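Local coordinates for protein putative Chlorite dismutase TA0507 (Thermoplasma acidophilum, PDB 3DTZ) that is of unknown function but probably belongs with heme-binding oxidoreductases of the chlorite dismutase type, at residues E56-N61 against F81-R86; P62-F67 against P88-L93; D150-D155 against Y185-G190. One frame throughout, in Å; residues are numbered along the deposited sequence.

Interaction 1 (E56-N61 against F81-R86); sequences EFFSAN and FWYSSR
Ser84 OG, one residue past the Tyr83 that packs on Phe58, is gripped by three groups: Asn66 OD1, Tyr116 OH and Thr26 OG1. The OG lies on the face of strand 79-85 turned from helix 41-60. The other face carries Tyr83, which meets the last turn of that helix through Phe58. The leading corner of the Phe58 ring does the touching. Its CE1 sits over one face of the Tyr83 ring, 3.5 Å from Tyr83 CG, and so nearer the rim than the middle. Phe58 CE1 is also 3.7 Å from Tyr83 CB, and Phe58 CZ reaches Tyr83 CD2 at 3.8 Å. The ring planes are inclined at 39°, with centroids 5.0 Å apart. This is an oblique pair. The Tyr83 CG lies between the backbone N and the carbonyl carbon (chi1 52°), which swings the ring toward the helix. Phe67 stacks on Phe58, and Ala94 of helix 88-102 touches both side chains of the pair. Both residues are buried. The chemistry is purely apolar across the contact and polar behind the strand, which implies that packing joins helix to sheet here while hydrogen bonds hold the strand's far side.

Interaction 2 (P62-F67 against P88-L93); sequences PGYINF and PDLMIL
The first residue of 62-67 to touch helix 88-102 is Gly63, which lies against Leu90. Leu90 CD1 is 3.6 Å from Gly63 CA and 3.9 Å from Gly63 C. The methyl fills the place where a side chain would stand. Ser85 OG bonds to Gly63 O, and Asn61 OD1 takes Gly63 N. Tyr64 follows, and its ring reaches out to the helix. Tyr64 CG is anti to its carbonyl carbon (chi1 -63°), and the end of the ring comes nearer the helix than its base does. Tyr64 OH donates to Leu90 O at 2.7 Å. The C=O...OH angle is 124°, and the hydroxyl is tilted 23° from the carbonyl plane. Leu90 O itself lies near the plane of the ring, at its edge. Tyr64 CE1 rests 3.7 Å from Leu90 CB, and Leu93 CB is 4.2 Å from Tyr64 OH. Further on, Ile65 and Asn66 bond to Ser84 through their backbones. On the helix, Pro88 O bonds to Tyr73 OH of a second subunit. A buried phenol thus has its hydroxyl satisfied by a helix carbonyl, which implies a directional tie between strand 64-72 and helix 88-102 on top of the apolar packing.

Interaction 3 (D150-D155 against Y185-G190); sequences DWYLLD and YSFGIG
Tyr152 and Phe187 approach from opposite directions and meet at their far ends. Tyr152 leaves the short helix 149-153 with its CB directed toward segment 185-190. Its CG is anti to the carbonyl carbon (chi1 -57°), which sends the ring out toward Phe187. Midway, the ring is covered on one face by Trp151, whose CD1 stands 3.6 Å above the plane of the Tyr152 ring, over its centre. Further out, Tyr152 CE1 comes within 3.8 Å of Phe187 CZ. Tyr152 CZ is 3.8 Å from Phe187 CE1. At the tip, Tyr152 OH lies 3.3 Å from Phe187 CZ and 3.4 Å from Phe187 CE1. It sits at the edge of the Phe187 ring, close to its plane. The two planes are inclined at 84°, with centroids 5.7 Å apart, and the pair is best called oblique. The polar partner of Tyr152 OH lies outside the two segments: it is hydrogen-bonded to Glu193 OE1. That bond probably helps hold the hydroxyl beside the Phe187 edge.

Phe187 is also held edge-to-face by Phe194. A second subunit closes in from outside. Its Ser207 OG bonds to Phe187 O, its Trp206 NE1 bonds to Gly188 O, and its Arg214 packs on Tyr152. Here a buried aromatic contact joins a short helix to the loop between strands 180-185 and 194-200. It belongs to a subunit interface of the five-chain assembly, consistent with the pentamers known in the chlorite dismutase family.

Interactions 1 and 2 are neighbours, with centres 5 Å apart. Their segments alternate along the chain, and strands 64-72 and 79-85, neighbours in the sheet, carry one contact each to a helix. The two contacts touch directly: Tyr83 CB packs 3.2 Å from Asn66 O. Interaction 3 stands apart. Its centre is 29 Å from that of interaction 1 and 26 Å from that of interaction 2, with nearest atoms about 11 and 9 Å away. Interactions 2 and 3 both touch the second subunit, whereas no other chain of the assembly reaches interaction 1. None of the three can be tied to a heme site here.

Interaction 1 (E56-N61 against F81-R86)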
ATOM      1  N   GLU D  56      27.522 -16.057  14.813  1.00 17.49           N
ATOM      2  CA  GLU D  56      28.948 -15.931  15.113  0.50 17.37           C
ATOM      3  C   GLU D  56      29.462 -14.491  14.929  1.00 16.85           C
ATOM      4  O   GLU D  56      30.316 -14.036  15.699  1.00 16.24           O
ATOM      5  CB  GLU D  56      29.782 -16.947  14.306  0.50 17.44           C
ATOM      6  CG  GLU D  56      30.068 -16.585  12.836  0.50 18.54           C
ATOM      7  CD  GLU D  56      30.840 -17.673  12.061  0.50 19.01           C
ATOM      8  OE1 GLU D  56      30.658 -18.877  12.349  0.50 20.94           O
ATOM      9  OE2 GLU D  56      31.623 -17.317  11.151  0.50 20.88           O
ATOM     10  N   PHE D  57      28.940 -13.790  13.917  1.00 15.36           N
ATOM     11  CA  PHE D  57      29.280 -12.373  13.663  1.00 15.33           C
ATOM     12  C   PHE D  57      28.966 -11.511  14.897  1.00 15.00           C
ATOM     13  O   PHE D  57      29.789 -10.695  15.329  1.00 14.23           O
ATOM     14  CB  PHE D  57      28.506 -11.859  12.441  1.00 16.33           C
ATOM     15  CG  PHE D  57      28.550 -10.363  12.256  1.00 16.80           C
ATOM     16  CD1 PHE D  57      29.593  -9.757  11.519  1.00 18.60           C
ATOM     17  CD2 PHE D  57      27.537  -9.563  12.775  1.00 17.54           C
ATOM     18  CE1 PHE D  57      29.648  -8.362  11.337  1.00 18.94           C
ATOM     19  CE2 PHE D  57      27.570  -8.165  12.589  1.00 20.42           C
ATOM     20  CZ  PHE D  57      28.630  -7.570  11.862  1.00 19.55           C
ATOM     21  N   PHE D  58      27.761 -11.697  15.436  1.00 14.27           N
ATOM     22  CA  PHE D  58      27.334 -10.954  16.621  1.00 14.66           C
ATOM     23  C   PHE D  58      28.124 -11.381  17.868  1.00 15.97           C
ATOM     24  O   PHE D  58      28.530 -10.533  18.647  1.00 16.48           O
ATOM     25  CB  PHE D  58      25.801 -11.065  16.815  1.00 14.46           C
ATOM     26  CG  PHE D  58      25.027 -10.209  15.834  1.00 13.97           C
ATOM     27  CD1 PHE D  58      24.835  -8.857  16.069  1.00 13.89           C
ATOM     28  CD2 PHE D  58      24.547 -10.767  14.634  1.00 15.91           C
ATOM     29  CE1 PHE D  58      24.131  -8.066  15.137  1.00 13.98           C
ATOM     30  CE2 PHE D  58      23.869 -10.001  13.687  1.00 16.34           C
ATOM     31  CZ  PHE D  58      23.654  -8.642  13.936  1.00 14.76           C
ATOM     32  N   SER D  59      28.371 -12.676  18.023  1.00 16.98           N
ATOM     33  CA  SER D  59      29.064 -13.156  19.223  1.00 18.95           C
ATOM     34  C   SER D  59      30.508 -12.710  19.230  1.00 20.00           C
ATOM     35  O   SER D  59      31.126 -12.632  20.293  1.00 20.69           O
ATOM     36  CB  SER D  59      29.027 -14.679  19.308  1.00 19.14           C
ATOM     37  OG  SER D  59      27.686 -15.112  19.416  1.00 23.55           O
ATOM     38  N   ALA D  60      31.062 -12.464  18.045  1.00 20.87           N
ATOM     39  CA  ALA D  60      32.488 -12.160  17.925  1.00 22.40           C
ATOM     40  C   ALA D  60      32.833 -10.730  18.321  1.00 23.13           C
ATOM     41  O   ALA D  60      33.977 -10.464  18.668  1.00 23.51           O
ATOM     42  CB  ALA D  60      32.997 -12.460  16.516  1.00 22.79           C
ATOM     43  N   ASN D  61      31.853  -9.825  18.281  1.00 22.81           N
ATOM     44  CA  ASN D  61      32.068  -8.420  18.640  1.00 23.25           C
ATOM     45  C   ASN D  61      31.443  -8.008  19.997  1.00 23.01           C
ATOM     46  O   ASN D  61      30.203  -7.959  20.128  1.00 22.82           O
ATOM     47  CB  ASN D  61      31.596  -7.484  17.503  1.00 23.49           C
ATOM     48  CG  ASN D  61      32.207  -6.098  17.607  1.00 24.67           C
ATOM     49  OD1 ASN D  61      32.409  -5.581  18.706  1.00 25.36           O
ATOM     50  ND2 ASN D  61      32.531  -5.497  16.457  1.00 26.57           N
ATOM     51  N   PHE D  81      15.138 -10.676  13.660  1.00 14.51           N
ATOM     52  CA  PHE D  81      16.417 -10.443  14.323  1.00 14.32           C
ATOM     53  C   PHE D  81      16.273  -9.230  15.245  1.00 13.75           C
ATOM     54  O   PHE D  81      15.690  -8.223  14.862  1.00 14.51           O
ATOM     55  CB  PHE D  81      17.494 -10.101  13.256  1.00 15.15           C
ATOM     56  CG  PHE D  81      17.790 -11.233  12.304  1.00 16.73           C
ATOM     57  CD1 PHE D  81      18.492 -12.363  12.755  1.00 16.36           C
ATOM     58  CD2 PHE D  81      17.357 -11.192  10.975  1.00 16.62           C
ATOM     59  CE1 PHE D  81      18.772 -13.433  11.893  1.00 17.44           C
ATOM     60  CE2 PHE D  81      17.621 -12.274  10.098  1.00 15.81           C
ATOM     61  CZ  PHE D  81      18.352 -13.381  10.562  1.00 15.68           C
ATOM     62  N   TRP D  82      16.849  -9.306  16.433  1.00 14.19           N
ATOM     63  CA  TRP D  82      16.889  -8.168  17.347  1.00 13.97           C
ATOM     64  C   TRP D  82      18.330  -8.032  17.874  1.00 12.96           C
ATOM     65  O   TRP D  82      18.895  -8.995  18.346  1.00 13.88           O
ATOM     66  CB  TRP D  82      15.924  -8.411  18.505  1.00 14.39           C
ATOM     67  CG  TRP D  82      15.969  -7.407  19.620  1.00 14.17           C
ATOM     68  CD1 TRP D  82      16.202  -6.042  19.516  1.00 13.70           C
ATOM     69  CD2 TRP D  82      15.757  -7.679  21.012  1.00 13.86           C
ATOM     70  NE1 TRP D  82      16.160  -5.464  20.778  1.00 14.05           N
ATOM     71  CE2 TRP D  82      15.873  -6.439  21.708  1.00 13.77           C
ATOM     72  CE3 TRP D  82      15.459  -8.854  21.746  1.00 14.36           C
ATOM     73  CZ2 TRP D  82      15.693  -6.333  23.107  1.00 13.69           C
ATOM     74  CZ3 TRP D  82      15.285  -8.755  23.145  1.00 14.85           C
ATOM     75  CH2 TRP D  82      15.435  -7.497  23.818  1.00 15.41           C
ATOM     76  N   TYR D  83      18.916  -6.840  17.790  1.00 13.39           N
ATOM     77  CA  TYR D  83      20.270  -6.647  18.367  1.00 12.79           C
ATOM     78  C   TYR D  83      20.437  -5.206  18.832  1.00 13.28           C
ATOM     79  O   TYR D  83      19.705  -4.311  18.351  1.00 11.93           O
ATOM     80  CB  TYR D  83      21.378  -6.994  17.352  1.00 12.39           C
ATOM     81  CG  TYR D  83      21.236  -6.314  16.021  1.00 14.39           C
ATOM     82  CD1 TYR D  83      21.788  -5.051  15.789  1.00 13.73           C
ATOM     83  CD2 TYR D  83      20.479  -6.910  15.001  1.00 14.26           C
ATOM     84  CE1 TYR D  83      21.621  -4.422  14.525  1.00 13.59           C
ATOM     85  CE2 TYR D  83      20.313  -6.307  13.779  1.00 14.52           C
ATOM     86  CZ  TYR D  83      20.883  -5.074  13.545  1.00 14.33           C
ATOM     87  OH  TYR D  83      20.664  -4.497  12.317  1.00 17.39           O
ATOM     88  N   SER D  84      21.424  -4.989  19.702  1.00 13.25           N
ATOM     89  CA  SER D  84      21.636  -3.683  20.351  1.00 13.40           C
ATOM     90  C   SER D  84      23.128  -3.386  20.507  1.00 13.62           C
ATOM     91  O   SER D  84      23.915  -4.303  20.670  1.00 11.86           O
ATOM     92  CB  SER D  84      20.958  -3.643  21.726  1.00 13.73           C
ATOM     93  OG  SER D  84      19.668  -4.250  21.702  1.00 15.57           O
ATOM     94  N   SER D  85      23.493  -2.102  20.487  1.00 13.41           N
ATOM     95  CA  SER D  85      24.888  -1.660  20.660  1.00 13.73           C
ATOM     96  C   SER D  85      24.909  -0.164  20.957  1.00 14.25           C
ATOM     97  O   SER D  85      24.052   0.556  20.486  1.00 14.97           O
ATOM     98  CB  SER D  85      25.693  -1.857  19.365  1.00 13.44           C
ATOM     99  OG  SER D  85      27.067  -1.439  19.541  1.00 14.70           O
ATOM    100  N   ARG D  86      25.899   0.291  21.725  1.00 14.36           N
ATOM    101  CA  ARG D  86      26.114   1.725  21.898  0.50 14.57           C
ATOM    102  C   ARG D  86      26.781   2.337  20.675  1.00 15.08           C
ATOM    103  O   ARG D  86      26.800   3.559  20.537  1.00 16.95           O
ATOM    104  CB  ARG D  86      26.943   2.018  23.161  0.50 14.41           C
ATOM    105  CG  ARG D  86      26.174   1.749  24.441  0.50 13.39           C
ATOM    106  CD  ARG D  86      26.873   2.286  25.683  0.50 13.82           C
ATOM    107  NE  ARG D  86      25.970   2.170  26.828  0.50 12.32           N
ATOM    108  CZ  ARG D  86      25.885   1.116  27.638  0.50 14.49           C
ATOM    109  NH1 ARG D  86      26.678   0.056  27.473  0.50 14.93           N
ATOM    110  NH2 ARG D  86      25.003   1.128  28.642  0.50 14.19           N
TER

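Interaction 2 (P62-F67 against P88-L93)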
ATOM      1  N   PRO D  62      32.292  -7.685  20.996  1.00 22.10           N
ATOM      2  CA  PRO D  62      31.833  -7.309  22.341  1.00 21.69           C
ATOM      3  C   PRO D  62      30.940  -6.073  22.294  1.00 20.85           C
ATOM      4  O   PRO D  62      30.145  -5.837  23.196  1.00 21.16           O
ATOM      5  CB  PRO D  62      33.134  -6.966  23.071  1.00 22.34           C
ATOM      6  CG  PRO D  62      34.090  -6.642  21.994  1.00 22.85           C
ATOM      7  CD  PRO D  62      33.756  -7.594  20.897  1.00 22.48           C
ATOM      8  N   GLY D  63      31.037  -5.318  21.213  1.00 19.74           N
ATOM      9  CA  GLY D  63      30.201  -4.132  21.048  1.00 18.27           C
ATOM     10  C   GLY D  63      28.708  -4.425  20.900  1.00 17.63           C
ATOM     11  O   GLY D  63      27.886  -3.521  21.099  1.00 16.90           O
ATOM     12  N   TYR D  64      28.355  -5.658  20.531  1.00 16.67           N
ATOM     13  CA  TYR D  64      26.936  -6.046  20.482  1.00 16.34           C
ATOM     14  C   TYR D  64      26.488  -6.515  21.852  1.00 16.13           C
ATOM     15  O   TYR D  64      26.959  -7.537  22.355  1.00 16.47           O
ATOM     16  CB  TYR D  64      26.638  -7.095  19.409  1.00 16.50           C
ATOM     17  CG  TYR D  64      26.935  -6.561  18.021  1.00 16.35           C
ATOM     18  CD1 TYR D  64      26.177  -5.504  17.479  1.00 14.63           C
ATOM     19  CD2 TYR D  64      27.966  -7.095  17.262  1.00 15.51           C
ATOM     20  CE1 TYR D  64      26.454  -5.008  16.202  1.00 13.85           C
ATOM     21  CE2 TYR D  64      28.262  -6.607  16.010  1.00 14.62           C
ATOM     22  CZ  TYR D  64      27.513  -5.567  15.480  1.00 15.87           C
ATOM     23  OH  TYR D  64      27.841  -5.081  14.238  1.00 18.50           O
ATOM     24  N   ILE D  65      25.562  -5.756  22.428  1.00 15.18           N
ATOM     25  CA  ILE D  65      25.033  -6.029  23.764  1.00 15.45           C
ATOM     26  C   ILE D  65      24.136  -7.288  23.774  1.00 14.40           C
ATOM     27  O   ILE D  65      24.257  -8.149  24.674  1.00 15.12           O
ATOM     28  CB  ILE D  65      24.322  -4.779  24.327  1.00 14.91           C
ATOM     29  CG1 ILE D  65      25.370  -3.643  24.473  1.00 16.71           C
ATOM     30  CG2 ILE D  65      23.575  -5.122  25.663  1.00 16.18           C
ATOM     31  CD1 ILE D  65      24.805  -2.236  24.808  1.00 16.45           C
ATOM     32  N   ASN D  66      23.282  -7.411  22.749  1.00 14.21           N
ATOM     33  CA  ASN D  66      22.487  -8.618  22.562  1.00 12.72           C
ATOM     34  C   ASN D  66      22.263  -8.887  21.078  1.00 13.28           C
ATOM     35  O   ASN D  66      22.438  -7.988  20.220  1.00 12.48           O
ATOM     36  CB  ASN D  66      21.150  -8.586  23.376  1.00 13.45           C
ATOM     37  CG  ASN D  66      20.122  -7.615  22.813  1.00 15.25           C
ATOM     38  OD1 ASN D  66      20.461  -6.615  22.179  1.00 15.59           O
ATOM     39  ND2 ASN D  66      18.847  -7.923  23.030  1.00 17.09           N
ATOM     40  N   PHE D  67      21.938 -10.153  20.801  1.00 13.67           N
ATOM     41  CA  PHE D  67      21.507 -10.561  19.455  1.00 13.56           C
ATOM     42  C   PHE D  67      20.668 -11.813  19.642  1.00 13.25           C
ATOM     43  O   PHE D  67      21.139 -12.823  20.194  1.00 12.84           O
ATOM     44  CB  PHE D  67      22.698 -10.892  18.548  1.00 14.02           C
ATOM     45  CG  PHE D  67      22.284 -11.568  17.279  1.00 14.48           C
ATOM     46  CD1 PHE D  67      21.579 -10.844  16.315  1.00 14.11           C
ATOM     47  CD2 PHE D  67      22.504 -12.925  17.091  1.00 15.64           C
ATOM     48  CE1 PHE D  67      21.140 -11.457  15.120  1.00 15.98           C
ATOM     49  CE2 PHE D  67      22.076 -13.559  15.900  1.00 16.32           C
ATOM     50  CZ  PHE D  67      21.404 -12.828  14.931  1.00 15.17           C
ATOM     51  N   PRO D  88      26.958   3.224  16.859  1.00 17.75           N
ATOM     52  CA  PRO D  88      26.107   3.361  15.666  1.00 18.40           C
ATOM     53  C   PRO D  88      26.752   2.821  14.381  1.00 17.84           C
ATOM     54  O   PRO D  88      26.040   2.452  13.448  1.00 18.19           O
ATOM     55  CB  PRO D  88      25.831   4.867  15.587  1.00 18.88           C
ATOM     56  CG  PRO D  88      26.935   5.511  16.315  1.00 19.04           C
ATOM     57  CD  PRO D  88      27.416   4.527  17.371  1.00 19.21           C
ATOM     58  N   ASP D  89      28.084   2.749  14.369  1.00 18.73           N
ATOM     59  CA  ASP D  89      28.873   2.118  13.300  1.00 18.78           C
ATOM     60  C   ASP D  89      28.672   0.614  13.312  1.00 16.95           C
ATOM     61  O   ASP D  89      28.499  -0.011  12.270  1.00 16.07           O
ATOM     62  CB  ASP D  89      30.369   2.498  13.458  1.00 20.74           C
ATOM     63  CG  ASP D  89      31.297   1.783  12.453  1.00 25.92           C
ATOM     64  OD1 ASP D  89      31.029   1.834  11.229  1.00 30.12           O
ATOM     65  OD2 ASP D  89      32.313   1.185  12.901  1.00 31.50           O
ATOM     66  N   LEU D  90      28.667   0.021  14.496  1.00 16.60           N
ATOM     67  CA  LEU D  90      28.299  -1.383  14.606  1.00 15.94           C
ATOM     68  C   LEU D  90      26.862  -1.639  14.174  1.00 14.79           C
ATOM     69  O   LEU D  90      26.560  -2.715  13.689  1.00 14.84           O
ATOM     70  CB  LEU D  90      28.562  -1.917  16.014  1.00 15.75           C
ATOM     71  CG  LEU D  90      30.049  -1.958  16.438  1.00 16.55           C
ATOM     72  CD1 LEU D  90      30.135  -2.641  17.767  1.00 18.38           C
ATOM     73  CD2 LEU D  90      30.898  -2.692  15.391  1.00 20.16           C
HETATM   74  N   MSE D  91      25.974  -0.664  14.358  1.00 14.44           N
HETATM   75  CA  MSE D  91      24.564  -0.867  13.991  1.00 13.87           C
HETATM   76  C   MSE D  91      24.421  -0.957  12.462  1.00 14.90           C
HETATM   77  O   MSE D  91      23.687  -1.807  11.946  1.00 14.87           O
HETATM   78  CB  MSE D  91      23.655   0.239  14.582  1.00 14.44           C
HETATM   79  CG  MSE D  91      23.585   0.228  16.140  1.00 13.01           C
HETATM   80 SE   MSE D  91      22.984  -1.488  16.853  0.75 17.81          SE
HETATM   81  CE  MSE D  91      21.111  -1.407  16.439  1.00 17.05           C
ATOM     82  N   ILE D  92      25.113  -0.082  11.741  1.00 14.51           N
ATOM     83  CA  ILE D  92      25.009  -0.127  10.263  1.00 14.81           C
ATOM     84  C   ILE D  92      25.739  -1.379   9.716  1.00 14.43           C
ATOM     85  O   ILE D  92      25.244  -2.056   8.800  1.00 13.09           O
ATOM     86  CB  ILE D  92      25.466   1.199   9.593  1.00 15.14           C
ATOM     87  CG1 ILE D  92      25.319   1.101   8.052  1.00 15.47           C
ATOM     88  CG2 ILE D  92      26.883   1.592   9.973  1.00 14.89           C
ATOM     89  CD1 ILE D  92      23.900   0.882   7.629  1.00 15.98           C
ATOM     90  N   LEU D  93      26.881  -1.714  10.312  1.00 13.39           N
ATOM     91  CA  LEU D  93      27.618  -2.952   9.927  1.00 14.35           C
ATOM     92  C   LEU D  93      26.786  -4.227  10.118  1.00 14.20           C
ATOM     93  O   LEU D  93      26.808  -5.152   9.271  1.00 14.60           O
ATOM     94  CB  LEU D  93      28.925  -3.052  10.719  1.00 14.60           C
ATOM     95  CG  LEU D  93      30.024  -2.128  10.199  1.00 15.58           C
ATOM     96  CD1 LEU D  93      31.152  -2.077  11.186  1.00 16.06           C
ATOM     97  CD2 LEU D  93      30.522  -2.597   8.806  1.00 16.16           C
TER

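Interaction 3 (D150-D155 against Y185-G190)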
ATOM      1  N   ASP D 150      -1.097  16.763  19.185  1.00 25.52           N
ATOM      2  CA  ASP D 150      -1.663  17.326  20.428  1.00 25.01           C
ATOM      3  C   ASP D 150      -1.040  16.787  21.729  1.00 25.27           C
ATOM      4  O   ASP D 150      -0.969  17.495  22.734  1.00 25.28           O
ATOM      5  CB  ASP D 150      -3.152  17.103  20.457  1.00 25.04           C
ATOM      6  N   TRP D 151      -0.637  15.525  21.721  1.00 23.94           N
ATOM      7  CA  TRP D 151      -0.008  14.927  22.889  1.00 24.12           C
ATOM      8  C   TRP D 151       1.181  15.746  23.406  1.00 24.16           C
ATOM      9  O   TRP D 151       1.273  16.002  24.611  1.00 24.83           O
ATOM     10  CB  TRP D 151       0.442  13.489  22.583  1.00 22.68           C
ATOM     11  CG  TRP D 151       1.296  12.926  23.663  1.00 22.54           C
ATOM     12  CD1 TRP D 151       2.652  12.824  23.662  1.00 21.43           C
ATOM     13  CD2 TRP D 151       0.852  12.418  24.927  1.00 21.35           C
ATOM     14  NE1 TRP D 151       3.091  12.273  24.844  1.00 22.01           N
ATOM     15  CE2 TRP D 151       2.002  12.014  25.639  1.00 21.91           C
ATOM     16  CE3 TRP D 151      -0.410  12.266  25.528  1.00 21.88           C
ATOM     17  CZ2 TRP D 151       1.936  11.447  26.919  1.00 22.28           C
ATOM     18  CZ3 TRP D 151      -0.474  11.709  26.804  1.00 21.35           C
ATOM     19  CH2 TRP D 151       0.692  11.314  27.485  1.00 22.15           C
ATOM     20  N   TYR D 152       2.086  16.138  22.499  1.00 23.90           N
ATOM     21  CA  TYR D 152       3.330  16.843  22.873  1.00 24.48           C
ATOM     22  C   TYR D 152       3.079  18.301  23.257  1.00 25.86           C
ATOM     23  O   TYR D 152       3.896  18.913  23.955  1.00 25.83           O
ATOM     24  CB  TYR D 152       4.404  16.735  21.769  1.00 23.07           C
ATOM     25  CG  TYR D 152       4.724  15.298  21.439  1.00 20.81           C
ATOM     26  CD1 TYR D 152       5.671  14.597  22.177  1.00 20.30           C
ATOM     27  CD2 TYR D 152       4.032  14.617  20.428  1.00 20.58           C
ATOM     28  CE1 TYR D 152       5.946  13.262  21.911  1.00 18.91           C
ATOM     29  CE2 TYR D 152       4.302  13.286  20.154  1.00 18.73           C
ATOM     30  CZ  TYR D 152       5.254  12.615  20.900  1.00 19.29           C
ATOM     31  OH  TYR D 152       5.512  11.301  20.665  1.00 20.07           O
ATOM     32  N   LEU D 153       1.942  18.824  22.802  1.00 27.34           N
ATOM     33  CA  LEU D 153       1.511  20.198  23.063  1.00 28.90           C
ATOM     34  C   LEU D 153       0.821  20.347  24.429  1.00 29.99           C
ATOM     35  O   LEU D 153       0.531  21.464  24.878  1.00 30.20           O
ATOM     36  CB  LEU D 153       0.591  20.682  21.937  1.00 28.87           C
ATOM     37  CG  LEU D 153       1.076  20.685  20.478  1.00 29.96           C
ATOM     38  CD1 LEU D 153       0.002  21.333  19.599  1.00 30.76           C
ATOM     39  CD2 LEU D 153       2.430  21.396  20.294  1.00 31.46           C
ATOM     40  N   LEU D 154       0.552  19.219  25.083  1.00 30.98           N
ATOM     41  CA  LEU D 154       0.053  19.198  26.448  1.00 31.96           C
ATOM     42  C   LEU D 154       1.201  19.504  27.406  1.00 32.92           C
ATOM     43  O   LEU D 154       2.356  19.218  27.098  1.00 33.01           O
ATOM     44  CB  LEU D 154      -0.558  17.830  26.780  1.00 31.78           C
ATOM     45  CG  LEU D 154      -1.818  17.363  26.029  1.00 31.84           C
ATOM     46  CD1 LEU D 154      -2.111  15.882  26.288  1.00 30.98           C
ATOM     47  CD2 LEU D 154      -3.021  18.219  26.382  1.00 32.81           C
ATOM     48  N   ASP D 155       0.883  20.079  28.566  1.00 34.01           N
ATOM     49  CA  ASP D 155       1.899  20.395  29.578  1.00 35.33           C
ATOM     50  C   ASP D 155       2.624  19.142  30.036  1.00 35.78           C
ATOM     51  O   ASP D 155       2.027  18.062  30.119  1.00 35.94           O
ATOM     52  CB  ASP D 155       1.268  21.086  30.801  1.00 35.59           C
ATOM     53  CG  ASP D 155       0.594  22.398  30.455  1.00 37.15           C
ATOM     54  OD1 ASP D 155       0.703  22.845  29.291  1.00 39.50           O
ATOM     55  OD2 ASP D 155      -0.053  22.992  31.352  1.00 38.83           O
ATOM     56  N   TYR D 185      13.095   5.187  21.299  1.00 13.38           N
ATOM     57  CA  TYR D 185      12.657   6.364  20.551  1.00 14.55           C
ATOM     58  C   TYR D 185      13.353   6.503  19.214  1.00 13.99           C
ATOM     59  O   TYR D 185      14.522   6.144  19.059  1.00 13.90           O
ATOM     60  CB  TYR D 185      12.737   7.643  21.366  1.00 16.90           C
ATOM     61  CG  TYR D 185      14.092   8.040  21.885  1.00 18.17           C
ATOM     62  CD1 TYR D 185      14.568   7.555  23.128  1.00 20.26           C
ATOM     63  CD2 TYR D 185      14.895   8.943  21.178  1.00 19.90           C
ATOM     64  CE1 TYR D 185      15.831   7.945  23.626  1.00 21.28           C
ATOM     65  CE2 TYR D 185      16.165   9.340  21.678  1.00 21.49           C
ATOM     66  CZ  TYR D 185      16.614   8.850  22.894  1.00 21.13           C
ATOM     67  OH  TYR D 185      17.865   9.257  23.365  1.00 23.22           O
ATOM     68  N   SER D 186      12.612   7.025  18.254  1.00 14.10           N
ATOM     69  CA  SER D 186      13.131   7.146  16.890  1.00 13.70           C
ATOM     70  C   SER D 186      12.676   8.458  16.224  1.00 12.83           C
ATOM     71  O   SER D 186      12.695   8.548  15.004  1.00 13.23           O
ATOM     72  CB  SER D 186      12.756   5.906  16.053  1.00 14.49           C
ATOM     73  OG  SER D 186      11.371   5.682  16.077  1.00 15.18           O
ATOM     74  N   PHE D 187      12.303   9.471  17.017  1.00 11.86           N
ATOM     75  CA  PHE D 187      12.026  10.830  16.470  1.00 12.36           C
ATOM     76  C   PHE D 187      13.108  11.245  15.496  1.00 13.08           C
ATOM     77  O   PHE D 187      14.296  11.115  15.795  1.00 13.66           O
ATOM     78  CB  PHE D 187      11.964  11.907  17.560  1.00 12.90           C
ATOM     79  CG  PHE D 187      10.879  11.680  18.554  1.00 13.20           C
ATOM     80  CD1 PHE D 187       9.599  12.152  18.298  1.00 13.00           C
ATOM     81  CD2 PHE D 187      11.140  10.988  19.747  1.00 11.60           C
ATOM     82  CE1 PHE D 187       8.560  11.951  19.214  1.00 14.07           C
ATOM     83  CE2 PHE D 187      10.110  10.778  20.675  1.00 13.69           C
ATOM     84  CZ  PHE D 187       8.818  11.281  20.402  1.00 14.97           C
ATOM     85  N   GLY D 188      12.690  11.674  14.309  1.00 13.09           N
ATOM     86  CA  GLY D 188      13.629  12.260  13.347  1.00 14.79           C
ATOM     87  C   GLY D 188      14.501  11.261  12.595  1.00 14.46           C
ATOM     88  O   GLY D 188      15.277  11.686  11.727  1.00 15.12           O
ATOM     89  N   ILE D 189      14.378   9.969  12.902  1.00 14.69           N
ATOM     90  CA  ILE D 189      15.276   8.953  12.327  1.00 15.83           C
ATOM     91  C   ILE D 189      14.561   7.718  11.743  1.00 17.43           C
ATOM     92  O   ILE D 189      15.200   6.809  11.213  1.00 19.58           O
ATOM     93  CB  ILE D 189      16.412   8.526  13.301  1.00 15.39           C
ATOM     94  CG1 ILE D 189      15.858   7.795  14.536  1.00 15.95           C
ATOM     95  CG2 ILE D 189      17.296   9.757  13.705  1.00 15.62           C
ATOM     96  CD1 ILE D 189      16.961   7.066  15.392  1.00 15.46           C
ATOM     97  N   GLY D 190      13.241   7.668  11.871  1.00 16.72           N
ATOM     98  CA  GLY D 190      12.467   6.555  11.323  1.00 16.63           C
ATOM     99  C   GLY D 190      11.026   6.992  11.128  1.00 15.34           C
ATOM    100  O   GLY D 190      10.664   8.115  11.486  1.00 16.15           O
TER